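Local coordinates for plasmin and fibronectin-binding protein A (Streptococcus pneumoniae, PDB 4MR0) that acts as a surface adhesin and invasin, binding human fibronectin, plasmin, plasminogen and serum albumin through its cell-wall-anchored chain, at residues S408-V413 with P443-I448; N373-G378 with S402-E407; I437-D442 with V470-S475; Q480-L485 with N497-G502. All blocks are in the same frame, centred on the assembly; numbering follows the deposited sequence.

Contact 1: residues S408-V413 with P443-I448; sequences SGAALV and PKTKAI
Ala410 O takes the shortest bond of this contact, from Lys446 N at 2.8 Å and almost straight (N-H...O 176°), and the CA-H of Thr445 leans on the same oxygen. Two neighbouring rungs of a right-handed parallel beta-helix meet here. Ala410 pairs with Thr445 and Ala411 with Lys446, and the ladder is carried on by Ala410 N to Lys444 O (3.2 Å) and Leu412 N to Lys446 O (2.9 Å). Both chains then turn a corner, at Leu412 and Ala447, yet stay bonded through Val413 N and Ala447 O at 3.0 Å.

Leu412 and Thr445 cross at about a right angle, and the methyl CG2 of Thr445 sits 3.6 Å from Leu412 CG. That methyl is anti to the backbone N of Thr445 (chi1 -69° for OG1), which leaves OG1 beside the N, bonded to Asp442 and 3.6 Å from Ala410 CB. On the other face, the CB atoms of Ala411 and Lys446 lie 4.3 Å apart, and the lysine chain leads away to a salt bridge with Glu484. Backbone amides thus bind the rungs through the corner; Ala410, Thr445, Val413 and Ile448 share one face, and the lysine charge is answered by the next rung.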
loop_
_atom_site.group_PDB
_atom_site.type_symbol
_atom_site.label_atom_id
_atom_site.label_comp_id
_atom_site.label_asym_id
_atom_site.label_seq_id
_atom_site.Cartn_x
_atom_site.Cartn_y
_atom_site.Cartn_z
ATOM N N SER A 408 -16.134 -10.168 -3.653
ATOM C CA SER A 408 -15.308 -11.217 -3.071
ATOM C C SER A 408 -14.856 -10.868 -1.654
ATOM O O SER A 408 -14.279 -11.702 -0.956
ATOM C CB SER A 408 -14.090 -11.465 -3.959
ATOM O OG SER A 408 -13.978 -12.837 -4.299
ATOM N N GLY A 409 -15.114 -9.633 -1.233
ATOM C CA GLY A 409 -14.737 -9.219 0.107
ATOM C C GLY A 409 -13.466 -8.394 0.190
ATOM O O GLY A 409 -12.871 -8.027 -0.827
ATOM N N ALA A 410 -13.046 -8.107 1.419
ATOM C CA ALA A 410 -11.848 -7.312 1.650
ATOM C C ALA A 410 -11.213 -7.639 2.996
ATOM O O ALA A 410 -11.848 -8.226 3.869
ATOM C CB ALA A 410 -12.196 -5.831 1.593
ATOM N N ALA A 411 -9.947 -7.268 3.141
ATOM C CA ALA A 411 -9.201 -7.466 4.382
ATOM C C ALA A 411 -8.363 -6.194 4.499
ATOM O O ALA A 411 -7.394 -6.014 3.763
ATOM C CB ALA A 411 -8.310 -8.705 4.279
ATOM N N LEU A 412 -8.753 -5.310 5.416
ATOM C CA LEU A 412 -8.080 -4.025 5.591
ATOM C C LEU A 412 -6.564 -4.111 5.765
ATOM O O LEU A 412 -5.823 -3.300 5.212
ATOM C CB LEU A 412 -8.764 -3.248 6.721
ATOM C CG LEU A 412 -10.253 -3.056 6.358
ATOM C CD1 LEU A 412 -10.949 -2.166 7.369
ATOM C CD2 LEU A 412 -10.366 -2.454 4.962
ATOM N N VAL A 413 -6.101 -5.075 6.544
ATOM C CA VAL A 413 -4.672 -5.305 6.689
ATOM C C VAL A 413 -4.561 -6.759 6.260
ATOM O O VAL A 413 -5.220 -7.630 6.828
ATOM C CB VAL A 413 -4.171 -5.153 8.136
ATOM C CG1 VAL A 413 -2.732 -5.629 8.223
ATOM C CG2 VAL A 413 -4.237 -3.696 8.560
ATOM N N PRO A 443 -20.248 -6.204 5.851
ATOM C CA PRO A 443 -20.192 -7.568 6.387
ATOM C C PRO A 443 -19.183 -8.495 5.716
ATOM O O PRO A 443 -18.875 -9.565 6.242
ATOM C CB PRO A 443 -21.637 -8.059 6.238
ATOM C CG PRO A 443 -22.142 -7.296 5.059
ATOM C CD PRO A 443 -21.580 -5.911 5.293
ATOM N N LYS A 444 -18.659 -8.083 4.566
ATOM C CA LYS A 444 -17.686 -8.897 3.842
ATOM C C LYS A 444 -16.245 -8.463 4.096
ATOM O O LYS A 444 -15.313 -9.033 3.526
ATOM C CB LYS A 444 -17.959 -8.836 2.336
ATOM C CG LYS A 444 -19.190 -9.605 1.871
ATOM C CD LYS A 444 -19.389 -9.431 0.370
ATOM C CE LYS A 444 -20.167 -10.596 -0.230
ATOM N NZ LYS A 444 -21.505 -10.761 0.397
ATOM N N THR A 445 -16.060 -7.460 4.949
ATOM C CA THR A 445 -14.719 -6.961 5.238
ATOM C C THR A 445 -14.115 -7.464 6.544
ATOM O O THR A 445 -14.713 -7.366 7.615
ATOM C CB THR A 445 -14.684 -5.409 5.234
ATOM O OG1 THR A 445 -14.873 -4.935 3.894
ATOM C CG2 THR A 445 -13.344 -4.895 5.748
ATOM N N LYS A 446 -12.910 -8.006 6.421
ATOM C CA LYS A 446 -12.144 -8.534 7.539
ATOM C C LYS A 446 -11.195 -7.407 7.948
ATOM O O LYS A 446 -10.636 -6.722 7.089
ATOM C CB LYS A 446 -11.351 -9.751 7.060
ATOM C CG LYS A 446 -10.775 -10.629 8.153
ATOM C CD LYS A 446 -9.905 -11.719 7.536
ATOM C CE LYS A 446 -10.441 -13.111 7.845
ATOM N NZ LYS A 446 -10.853 -13.829 6.611
ATOM N N ALA A 447 -11.013 -7.201 9.248
ATOM C CA ALA A 447 -10.128 -6.134 9.706
ATOM C C ALA A 447 -8.659 -6.484 9.492
ATOM O O ALA A 447 -7.936 -5.784 8.785
ATOM C CB ALA A 447 -10.376 -5.845 11.184
ATOM N N ILE A 448 -8.234 -7.581 10.101
ATOM C CA ILE A 448 -6.846 -8.013 10.036
ATOM C C ILE A 448 -6.667 -9.452 9.608
ATOM O O ILE A 448 -7.377 -10.347 10.075
ATOM C CB ILE A 448 -6.172 -7.862 11.421
ATOM C CG1 ILE A 448 -6.250 -6.408 11.879
ATOM C CG2 ILE A 448 -4.734 -8.342 11.358
ATOM C CD1 ILE A 448 -5.819 -6.201 13.328
#

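Contact 2: residues N373-G378 with S402-E407; sequences NMMYAG and SVHYRE
Arg406 lays its guanidinium alongside the Tyr376 ring, both side chains pointing the same way, where a loop of the parallel beta-helix folds back over the chain of the curated PbH1 repeat 361-383. Tyr376 CE1 stands over one face of the guanidinium, toward its rim and 3.5 Å from Arg406 NH1; the two planes are 39° apart, so this is an inclined contact and not a flat stack. Extended from CG to NE, the arginine also brings its CD to 3.8 Å from Tyr376 CD1. Closer to the backbone, Met375 and Arg406 cross at about a right angle, with Met375 CG 3.9 Å from Arg406 CB. The sulfur of Met375 turns instead to His404, 3.7 Å from its CB and oblique to the imidazole. At the far end Asn373 keeps CG anti to the backbone N (chi1 -159°) and reaches across to the loop: its ND2 donates to Ser402 OG at 3.0 Å, nearly straight (171°) and in the amide plane.

Two waters join the backbones where they do not bond directly. One donates to Asn373 O and His404 O; the other donates to Met375 O and accepts from Arg406 N at 3.0 Å.

Further out, Lys397 N holds Asn373 OD1. Arg406 is fixed by a salt bridge from NE to Asp296 and by NH1 on Gly409 O, which together probably set the tilt of the group against the tyrosine. The side chain of His404 lies about 4 Å from a bound manganese ion, and its ND1 is hydrogen-bonded to Glu344 O.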
loop_
_atom_site.group_PDB
_atom_site.type_symbol
_atom_site.label_atom_id
_atom_site.label_comp_id
_atom_site.label_asym_id
_atom_site.label_seq_id
_atom_site.Cartn_x
_atom_site.Cartn_y
_atom_site.Cartn_z
ATOM N N ASN A 373 -12.234 3.857 3.273
ATOM C CA ASN A 373 -13.070 2.998 2.437
ATOM C C ASN A 373 -12.390 2.399 1.203
ATOM O O ASN A 373 -12.906 2.522 0.089
ATOM C CB ASN A 373 -14.333 3.784 2.020
ATOM C CG ASN A 373 -15.482 2.882 1.596
ATOM O OD1 ASN A 373 -15.771 1.871 2.247
ATOM N ND2 ASN A 373 -16.159 3.252 0.509
ATOM N N MET A 374 -11.243 1.747 1.394
ATOM C CA MET A 374 -10.538 1.110 0.278
ATOM C C MET A 374 -11.386 -0.068 -0.194
ATOM O O MET A 374 -12.128 -0.657 0.591
ATOM C CB MET A 374 -9.162 0.602 0.720
ATOM C CG MET A 374 -7.983 1.536 0.382
ATOM S SD MET A 374 -7.936 3.169 1.134
ATOM C CE MET A 374 -9.100 4.086 0.047
ATOM N N MET A 375 -11.278 -0.411 -1.474
ATOM C CA MET A 375 -12.055 -1.508 -2.042
ATOM C C MET A 375 -11.558 -2.894 -1.631
ATOM O O MET A 375 -12.353 -3.826 -1.479
ATOM C CB MET A 375 -12.062 -1.393 -3.572
ATOM C CG MET A 375 -12.802 -2.511 -4.282
ATOM S SD MET A 375 -12.706 -2.340 -6.091
ATOM C CE MET A 375 -11.326 -3.303 -6.430
ATOM N N TYR A 376 -10.252 -3.034 -1.434
ATOM C CA TYR A 376 -9.709 -4.335 -1.079
ATOM C C TYR A 376 -8.900 -4.369 0.208
ATOM O O TYR A 376 -9.033 -5.303 1.009
ATOM C CB TYR A 376 -8.860 -4.861 -2.241
ATOM C CG TYR A 376 -8.368 -6.279 -2.061
ATOM C CD1 TYR A 376 -9.191 -7.258 -1.503
ATOM C CD2 TYR A 376 -7.094 -6.655 -2.488
ATOM C CE1 TYR A 376 -8.759 -8.572 -1.373
ATOM C CE2 TYR A 376 -6.654 -7.972 -2.364
ATOM C CZ TYR A 376 -7.491 -8.923 -1.805
ATOM O OH TYR A 376 -7.065 -10.225 -1.676
ATOM N N ALA A 377 -8.068 -3.356 0.413
ATOM C CA ALA A 377 -7.241 -3.325 1.606
ATOM C C ALA A 377 -6.510 -2.009 1.777
ATOM O O ALA A 377 -6.199 -1.325 0.802
ATOM C CB ALA A 377 -6.229 -4.459 1.547
ATOM N N GLY A 378 -6.244 -1.650 3.027
ATOM C CA GLY A 378 -5.498 -0.435 3.280
ATOM C C GLY A 378 -4.036 -0.796 3.075
ATOM O O GLY A 378 -3.263 -0.053 2.455
ATOM N N SER A 402 -20.500 3.149 -1.355
ATOM C CA SER A 402 -19.191 3.034 -1.979
ATOM C C SER A 402 -19.273 3.052 -3.496
ATOM O O SER A 402 -20.168 2.447 -4.083
ATOM C CB SER A 402 -18.519 1.735 -1.538
ATOM O OG SER A 402 -18.571 1.596 -0.130
ATOM N N VAL A 403 -18.336 3.752 -4.127
ATOM C CA VAL A 403 -18.290 3.812 -5.581
ATOM C C VAL A 403 -17.747 2.466 -6.039
ATOM O O VAL A 403 -18.266 1.852 -6.971
ATOM C CB VAL A 403 -17.349 4.930 -6.073
ATOM C CG1 VAL A 403 -17.281 4.922 -7.591
ATOM C CG2 VAL A 403 -17.834 6.279 -5.563
ATOM N N HIS A 404 -16.700 2.011 -5.363
ATOM C CA HIS A 404 -16.079 0.731 -5.667
ATOM C C HIS A 404 -16.423 -0.255 -4.560
ATOM O O HIS A 404 -16.393 0.092 -3.380
ATOM C CB HIS A 404 -14.560 0.889 -5.760
ATOM C CG HIS A 404 -14.102 1.625 -6.980
ATOM N ND1 HIS A 404 -12.900 2.299 -7.035
ATOM C CD2 HIS A 404 -14.669 1.768 -8.202
ATOM C CE1 HIS A 404 -12.748 2.824 -8.238
ATOM N NE2 HIS A 404 -13.807 2.516 -8.965
ATOM N N TYR A 405 -16.768 -1.478 -4.943
ATOM C CA TYR A 405 -17.097 -2.515 -3.975
ATOM C C TYR A 405 -16.689 -3.860 -4.541
ATOM O O TYR A 405 -16.949 -4.159 -5.710
ATOM C CB TYR A 405 -18.596 -2.528 -3.657
ATOM C CG TYR A 405 -18.951 -3.491 -2.540
ATOM C CD1 TYR A 405 -18.629 -3.198 -1.210
ATOM C CD2 TYR A 405 -19.559 -4.715 -2.816
ATOM C CE1 TYR A 405 -18.899 -4.106 -0.185
ATOM C CE2 TYR A 405 -19.835 -5.631 -1.798
ATOM C CZ TYR A 405 -19.500 -5.320 -0.486
ATOM O OH TYR A 405 -19.746 -6.234 0.512
ATOM N N ARG A 406 -16.049 -4.670 -3.708
ATOM C CA ARG A 406 -15.587 -5.989 -4.117
ATOM C C ARG A 406 -16.473 -7.086 -3.527
ATOM O O ARG A 406 -16.477 -7.311 -2.315
ATOM C CB ARG A 406 -14.136 -6.171 -3.665
ATOM C CG ARG A 406 -13.467 -7.438 -4.144
ATOM C CD ARG A 406 -11.958 -7.298 -4.037
ATOM N NE ARG A 406 -11.247 -8.437 -4.608
ATOM C CZ ARG A 406 -11.130 -9.622 -4.020
ATOM N NH1 ARG A 406 -11.674 -9.844 -2.829
ATOM N NH2 ARG A 406 -10.451 -10.587 -4.625
ATOM N N GLU A 407 -17.227 -7.761 -4.393
ATOM C CA GLU A 407 -18.126 -8.834 -3.975
ATOM C C GLU A 407 -17.387 -9.956 -3.264
ATOM O O GLU A 407 -17.941 -10.617 -2.388
ATOM C CB GLU A 407 -18.862 -9.421 -5.187
ATOM C CG GLU A 407 -19.898 -8.497 -5.807
ATOM C CD GLU A 407 -20.898 -7.986 -4.787
ATOM O OE1 GLU A 407 -21.332 -8.784 -3.929
ATOM O OE2 GLU A 407 -21.254 -6.790 -4.846
HETATM O O HOH W 1 -14.687 0.411 -1.358
HETATM O O HOH W 2 -15.063 -3.726 -1.035
#

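Contact 3: residues I437-D442 with V470-S475; sequences IFNIAD and VINNNS
Ile437 and Val470 open a pair of parallel strands, 437-440 and 470-473, which are adjacent rungs of the beta-helix, their axes 4.7 Å apart and 6° from parallel. Ile437 CA rests on Val470 O, the oxygen that also accepts from Phe438 N at 2.8 Å and lies at the edge of the Phe438 ring. That ring turns inward with Ile471, CD1 to CG1 3.8 Å, and packs across the interior against Ala447 and Ile448; Phe394 stacks with it. Phe438 O then takes Asn472 N at 2.7 Å.

Asn439 and Asn472 are stacked as a pair on the face that also carries Ile437 and Val470. Their side chains run side by side with amide planes only 8° apart, and Asn472 ND2 donates to Asn439 OD1 at 3.0 Å; Asn439 ND2 is bonded in turn to Asp395. Nearly equal first torsions, about -62°, keep the two amides in step.

Ile440 N bonds to Asn472 O, and Ile440 O receives Asn474 N at 3.0 Å as the strands end. Beyond Ala441, a water bridges Asp442 O, Asn473 ND2 and Ser475 OG. Asn473 OD1 closes an Asx turn, accepting from Ser475 N at 3.0 Å and Ser475 OG at 2.8 Å.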
loop_
_atom_site.group_PDB
_atom_site.type_symbol
_atom_site.label_atom_id
_atom_site.label_comp_id
_atom_site.label_asym_id
_atom_site.label_seq_id
_atom_site.Cartn_x
_atom_site.Cartn_y
_atom_site.Cartn_z
ATOM N N ILE A 437 -7.106 1.647 14.399
ATOM C CA ILE A 437 -8.543 1.674 14.650
ATOM C C ILE A 437 -9.253 1.262 13.367
ATOM O O ILE A 437 -8.938 1.769 12.287
ATOM C CB ILE A 437 -9.050 3.081 15.040
ATOM C CG1 ILE A 437 -8.290 3.602 16.259
ATOM C CG2 ILE A 437 -10.550 3.025 15.348
ATOM C CD1 ILE A 437 -6.901 4.116 15.943
ATOM N N PHE A 438 -10.197 0.333 13.485
ATOM C CA PHE A 438 -10.963 -0.117 12.327
ATOM C C PHE A 438 -12.447 0.154 12.566
ATOM O O PHE A 438 -12.988 -0.208 13.615
ATOM C CB PHE A 438 -10.780 -1.623 12.081
ATOM C CG PHE A 438 -9.348 -2.058 11.891
ATOM C CD1 PHE A 438 -8.484 -2.156 12.979
ATOM C CD2 PHE A 438 -8.875 -2.394 10.627
ATOM C CE1 PHE A 438 -7.169 -2.595 12.814
ATOM C CE2 PHE A 438 -7.562 -2.834 10.450
ATOM C CZ PHE A 438 -6.707 -2.933 11.543
ATOM N N ASN A 439 -13.096 0.803 11.600
ATOM C CA ASN A 439 -14.528 1.087 11.678
ATOM C C ASN A 439 -15.117 0.401 10.459
ATOM O O ASN A 439 -15.025 0.913 9.345
ATOM C CB ASN A 439 -14.785 2.595 11.636
ATOM C CG ASN A 439 -14.157 3.317 12.809
ATOM O OD1 ASN A 439 -14.432 2.993 13.965
ATOM N ND2 ASN A 439 -13.305 4.296 12.520
ATOM N N ILE A 440 -15.704 -0.768 10.679
ATOM C CA ILE A 440 -16.258 -1.568 9.595
ATOM C C ILE A 440 -17.778 -1.687 9.599
ATOM O O ILE A 440 -18.391 -2.004 10.622
ATOM C CB ILE A 440 -15.645 -2.981 9.633
ATOM C CG1 ILE A 440 -14.118 -2.874 9.525
ATOM C CG2 ILE A 440 -16.216 -3.836 8.513
ATOM C CD1 ILE A 440 -13.372 -4.172 9.789
ATOM N N ALA A 441 -18.375 -1.438 8.437
ATOM C CA ALA A 441 -19.821 -1.521 8.274
ATOM C C ALA A 441 -20.161 -2.577 7.229
ATOM O O ALA A 441 -21.296 -3.035 7.148
ATOM C CB ALA A 441 -20.379 -0.165 7.855
ATOM N N ASP A 442 -19.165 -2.963 6.436
ATOM C CA ASP A 442 -19.347 -3.970 5.393
ATOM C C ASP A 442 -19.202 -5.371 5.976
ATOM O O ASP A 442 -18.160 -5.714 6.530
ATOM C CB ASP A 442 -18.315 -3.763 4.279
ATOM C CG ASP A 442 -18.354 -4.859 3.237
ATOM O OD1 ASP A 442 -19.467 -5.235 2.814
ATOM O OD2 ASP A 442 -17.274 -5.342 2.828
ATOM N N VAL A 470 -8.059 -1.561 17.857
ATOM C CA VAL A 470 -9.461 -1.398 18.208
ATOM C C VAL A 470 -10.314 -1.622 16.968
ATOM O O VAL A 470 -10.225 -0.873 15.993
ATOM C CB VAL A 470 -9.748 0.014 18.759
ATOM C CG1 VAL A 470 -11.248 0.188 18.988
ATOM C CG2 VAL A 470 -8.986 0.229 20.055
ATOM N N ILE A 471 -11.137 -2.661 17.012
ATOM C CA ILE A 471 -12.001 -2.988 15.898
ATOM C C ILE A 471 -13.465 -2.713 16.232
ATOM O O ILE A 471 -14.030 -3.316 17.143
ATOM C CB ILE A 471 -11.843 -4.472 15.511
ATOM C CG1 ILE A 471 -10.393 -4.740 15.091
ATOM C CG2 ILE A 471 -12.817 -4.833 14.384
ATOM C CD1 ILE A 471 -10.109 -6.186 14.705
ATOM N N ASN A 472 -14.067 -1.786 15.496
ATOM C CA ASN A 472 -15.473 -1.447 15.685
ATOM C C ASN A 472 -16.244 -1.990 14.486
ATOM O O ASN A 472 -16.373 -1.321 13.460
ATOM C CB ASN A 472 -15.653 0.070 15.777
ATOM C CG ASN A 472 -14.896 0.676 16.938
ATOM O OD1 ASN A 472 -15.056 0.250 18.082
ATOM N ND2 ASN A 472 -14.069 1.677 16.652
ATOM N N ASN A 473 -16.740 -3.214 14.615
ATOM C CA ASN A 473 -17.483 -3.840 13.536
ATOM C C ASN A 473 -18.992 -3.833 13.792
ATOM O O ASN A 473 -19.493 -4.604 14.615
ATOM C CB ASN A 473 -17.009 -5.287 13.336
ATOM C CG ASN A 473 -17.525 -5.896 12.039
ATOM O OD1 ASN A 473 -18.473 -5.386 11.436
ATOM N ND2 ASN A 473 -16.908 -6.992 11.608
ATOM N N ASN A 474 -19.714 -2.955 13.100
ATOM C CA ASN A 474 -21.166 -2.907 13.249
ATOM C C ASN A 474 -21.872 -3.288 11.959
ATOM O O ASN A 474 -22.974 -2.814 11.677
ATOM C CB ASN A 474 -21.652 -1.528 13.709
ATOM C CG ASN A 474 -20.724 -0.414 13.309
ATOM O OD1 ASN A 474 -19.837 -0.027 14.073
ATOM N ND2 ASN A 474 -20.912 0.109 12.104
ATOM N N SER A 475 -21.228 -4.148 11.176
ATOM C CA SER A 475 -21.809 -4.617 9.927
ATOM C C SER A 475 -22.895 -5.615 10.309
ATOM O O SER A 475 -22.817 -6.235 11.370
ATOM C CB SER A 475 -20.748 -5.313 9.073
ATOM O OG SER A 475 -20.310 -6.513 9.687
HETATM O O HOH W 3 -17.517 -7.265 8.523
#

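Contact 4: residues Q480-L485 with N497-G502; sequences QPNIEL and NSIFGG
Ile483 and Ile499 make the apolar part of the contact, meeting methyl to methyl across the interior of the beta-helix with CD1 to CD1 at 3.9 Å. The two side chains cross at a slant. Each has CG1 anti to its own carbonyl carbon and an extended chi2, which extends the delta methyl toward the other isoleucine. The CG2 branch of Ile499 serves a second neighbour: it lies against the side chain of Asn482, 3.8 Å from its CG and 4.1 Å from its CB. Asn482 and Ile499 run past each other in opposite directions, so that the asparagine lies along the isoleucine while its flat end reaches the chain just after Phe500.

The polar part is that amide end of Asn482, which comes up to Gly501 O; CG of Asn482 is 4.1 Å from this oxygen. Gly501 and Gly502 carry the chain past the group, both with positive phi values (99° and 108°).

Side chains of segment 480-485, meeting a side chain and a carbonyl of segment 497-502, thus join two faces of the solenoid, from the curated PbH1 repeats 461-487 and 489-510. Strand 506-509 is the next strand beside Ile483, which bonds through its backbone to Gly505 and Val507; Ile506 of that strand touches both Ile483 and Ile499. Strand 445-451 lies beside Glu484, whose backbone bonds to Ile448 and Val450. From strand 462-473, Ile471 packs on Asn482 and Ile483.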
loop_
_atom_site.group_PDB
_atom_site.type_symbol
_atom_site.label_atom_id
_atom_site.label_comp_id
_atom_site.label_asym_id
_atom_site.label_seq_id
_atom_site.Cartn_x
_atom_site.Cartn_y
_atom_site.Cartn_z
ATOM N N GLN A 480 -17.333 -13.246 8.160
ATOM C CA GLN A 480 -16.027 -13.805 8.502
ATOM C C GLN A 480 -15.491 -13.181 9.786
ATOM O O GLN A 480 -16.039 -12.195 10.284
ATOM C CB GLN A 480 -15.021 -13.608 7.355
ATOM C CG GLN A 480 -14.596 -12.176 7.108
ATOM C CD GLN A 480 -15.725 -11.324 6.587
ATOM O OE1 GLN A 480 -16.126 -10.353 7.225
ATOM N NE2 GLN A 480 -16.250 -11.685 5.419
ATOM N N PRO A 481 -14.410 -13.753 10.339
ATOM C CA PRO A 481 -13.789 -13.263 11.577
ATOM C C PRO A 481 -13.223 -11.850 11.465
ATOM O O PRO A 481 -12.988 -11.346 10.363
ATOM C CB PRO A 481 -12.688 -14.290 11.843
ATOM C CG PRO A 481 -13.166 -15.525 11.127
ATOM C CD PRO A 481 -13.711 -14.953 9.853
ATOM N N ASN A 482 -13.006 -11.218 12.615
ATOM C CA ASN A 482 -12.450 -9.872 12.652
ATOM C C ASN A 482 -10.934 -9.951 12.491
ATOM O O ASN A 482 -10.328 -9.128 11.804
ATOM C CB ASN A 482 -12.801 -9.184 13.972
ATOM C CG ASN A 482 -14.236 -8.681 14.009
ATOM O OD1 ASN A 482 -15.030 -9.085 14.866
ATOM N ND2 ASN A 482 -14.575 -7.793 13.081
ATOM N N ILE A 483 -10.329 -10.957 13.115
ATOM C CA ILE A 483 -8.885 -11.147 13.045
ATOM C C ILE A 483 -8.546 -12.600 12.732
ATOM O O ILE A 483 -8.888 -13.508 13.497
ATOM C CB ILE A 483 -8.210 -10.762 14.379
ATOM C CG1 ILE A 483 -8.495 -9.292 14.695
ATOM C CG2 ILE A 483 -6.699 -11.032 14.304
ATOM C CD1 ILE A 483 -7.960 -8.837 16.037
ATOM N N GLU A 484 -7.869 -12.811 11.606
ATOM C CA GLU A 484 -7.476 -14.144 11.181
ATOM C C GLU A 484 -5.963 -14.301 11.125
ATOM O O GLU A 484 -5.260 -13.496 10.514
ATOM C CB GLU A 484 -8.057 -14.468 9.800
ATOM C CG GLU A 484 -7.319 -15.605 9.097
ATOM C CD GLU A 484 -7.847 -15.895 7.706
ATOM O OE1 GLU A 484 -8.106 -14.933 6.947
ATOM O OE2 GLU A 484 -7.988 -17.090 7.366
ATOM N N LEU A 485 -5.478 -15.357 11.764
ATOM C CA LEU A 485 -4.059 -15.674 11.791
ATOM C C LEU A 485 -3.965 -17.108 11.308
ATOM O O LEU A 485 -4.355 -18.045 12.013
ATOM C CB LEU A 485 -3.524 -15.518 13.213
ATOM C CG LEU A 485 -3.628 -14.038 13.595
ATOM C CD1 LEU A 485 -3.977 -13.870 15.048
ATOM C CD2 LEU A 485 -2.320 -13.345 13.233
ATOM N N ASN A 497 -6.164 -6.486 22.297
ATOM C CA ASN A 497 -6.942 -5.928 21.209
ATOM C C ASN A 497 -8.385 -5.809 21.705
ATOM O O ASN A 497 -8.834 -6.625 22.517
ATOM C CB ASN A 497 -6.876 -6.847 19.983
ATOM C CG ASN A 497 -5.470 -6.957 19.405
ATOM O OD1 ASN A 497 -4.971 -6.025 18.776
ATOM N ND2 ASN A 497 -4.826 -8.099 19.624
ATOM N N SER A 498 -9.097 -4.786 21.236
ATOM C CA SER A 498 -10.494 -4.578 21.611
ATOM C C SER A 498 -11.373 -4.767 20.376
ATOM O O SER A 498 -11.201 -4.081 19.368
ATOM C CB SER A 498 -10.709 -3.170 22.178
ATOM O OG SER A 498 -10.091 -3.012 23.444
ATOM N N ILE A 499 -12.317 -5.699 20.457
ATOM C CA ILE A 499 -13.211 -5.972 19.341
ATOM C C ILE A 499 -14.679 -5.728 19.697
ATOM O O ILE A 499 -15.248 -6.429 20.536
ATOM C CB ILE A 499 -13.049 -7.426 18.859
ATOM C CG1 ILE A 499 -11.579 -7.692 18.520
ATOM C CG2 ILE A 499 -13.929 -7.672 17.641
ATOM C CD1 ILE A 499 -11.293 -9.103 18.063
ATOM N N PHE A 500 -15.284 -4.732 19.050
ATOM C CA PHE A 500 -16.688 -4.394 19.293
ATOM C C PHE A 500 -17.583 -4.800 18.123
ATOM O O PHE A 500 -17.617 -4.112 17.100
ATOM C CB PHE A 500 -16.869 -2.884 19.504
ATOM C CG PHE A 500 -16.126 -2.324 20.683
ATOM C CD1 PHE A 500 -14.750 -2.121 20.627
ATOM C CD2 PHE A 500 -16.812 -1.958 21.841
ATOM C CE1 PHE A 500 -14.066 -1.561 21.713
ATOM C CE2 PHE A 500 -16.139 -1.399 22.928
ATOM C CZ PHE A 500 -14.763 -1.198 22.862
ATOM N N GLY A 501 -18.304 -5.908 18.265
ATOM C CA GLY A 501 -19.206 -6.330 17.206
ATOM C C GLY A 501 -18.716 -7.409 16.264
ATOM O O GLY A 501 -17.522 -7.691 16.177
ATOM N N GLY A 502 -19.659 -8.017 15.553
ATOM C CA GLY A 502 -19.316 -9.063 14.612
ATOM C C GLY A 502 -19.733 -10.441 15.078
ATOM O O GLY A 502 -20.580 -10.584 15.962
#

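Contacts 1 and 3 are both rung-to-rung ladders of parallel strands, but on different faces of the beta-helix: contact 1 is buried and turns a corner, whereas contact 3 is partly buried and sets paired amides outside against an aromatic interior. They interlock, since Phe438 and Ile471 pack on Ala447. Contact 4 is also buried, yet joins two faces through the core without a backbone ladder; it continues both ladders, with Glu484 beside strand 445-451 and Phe500 beside strand 462-473. Contact 2, partly buried, is the loop-based member, relying on one side-chain hydrogen bond, two waters and an arginine beside a tyrosine; it adjoins contact 1 at Tyr376 and Ala411 and reaches contact 3 through Tyr405 and Asp442.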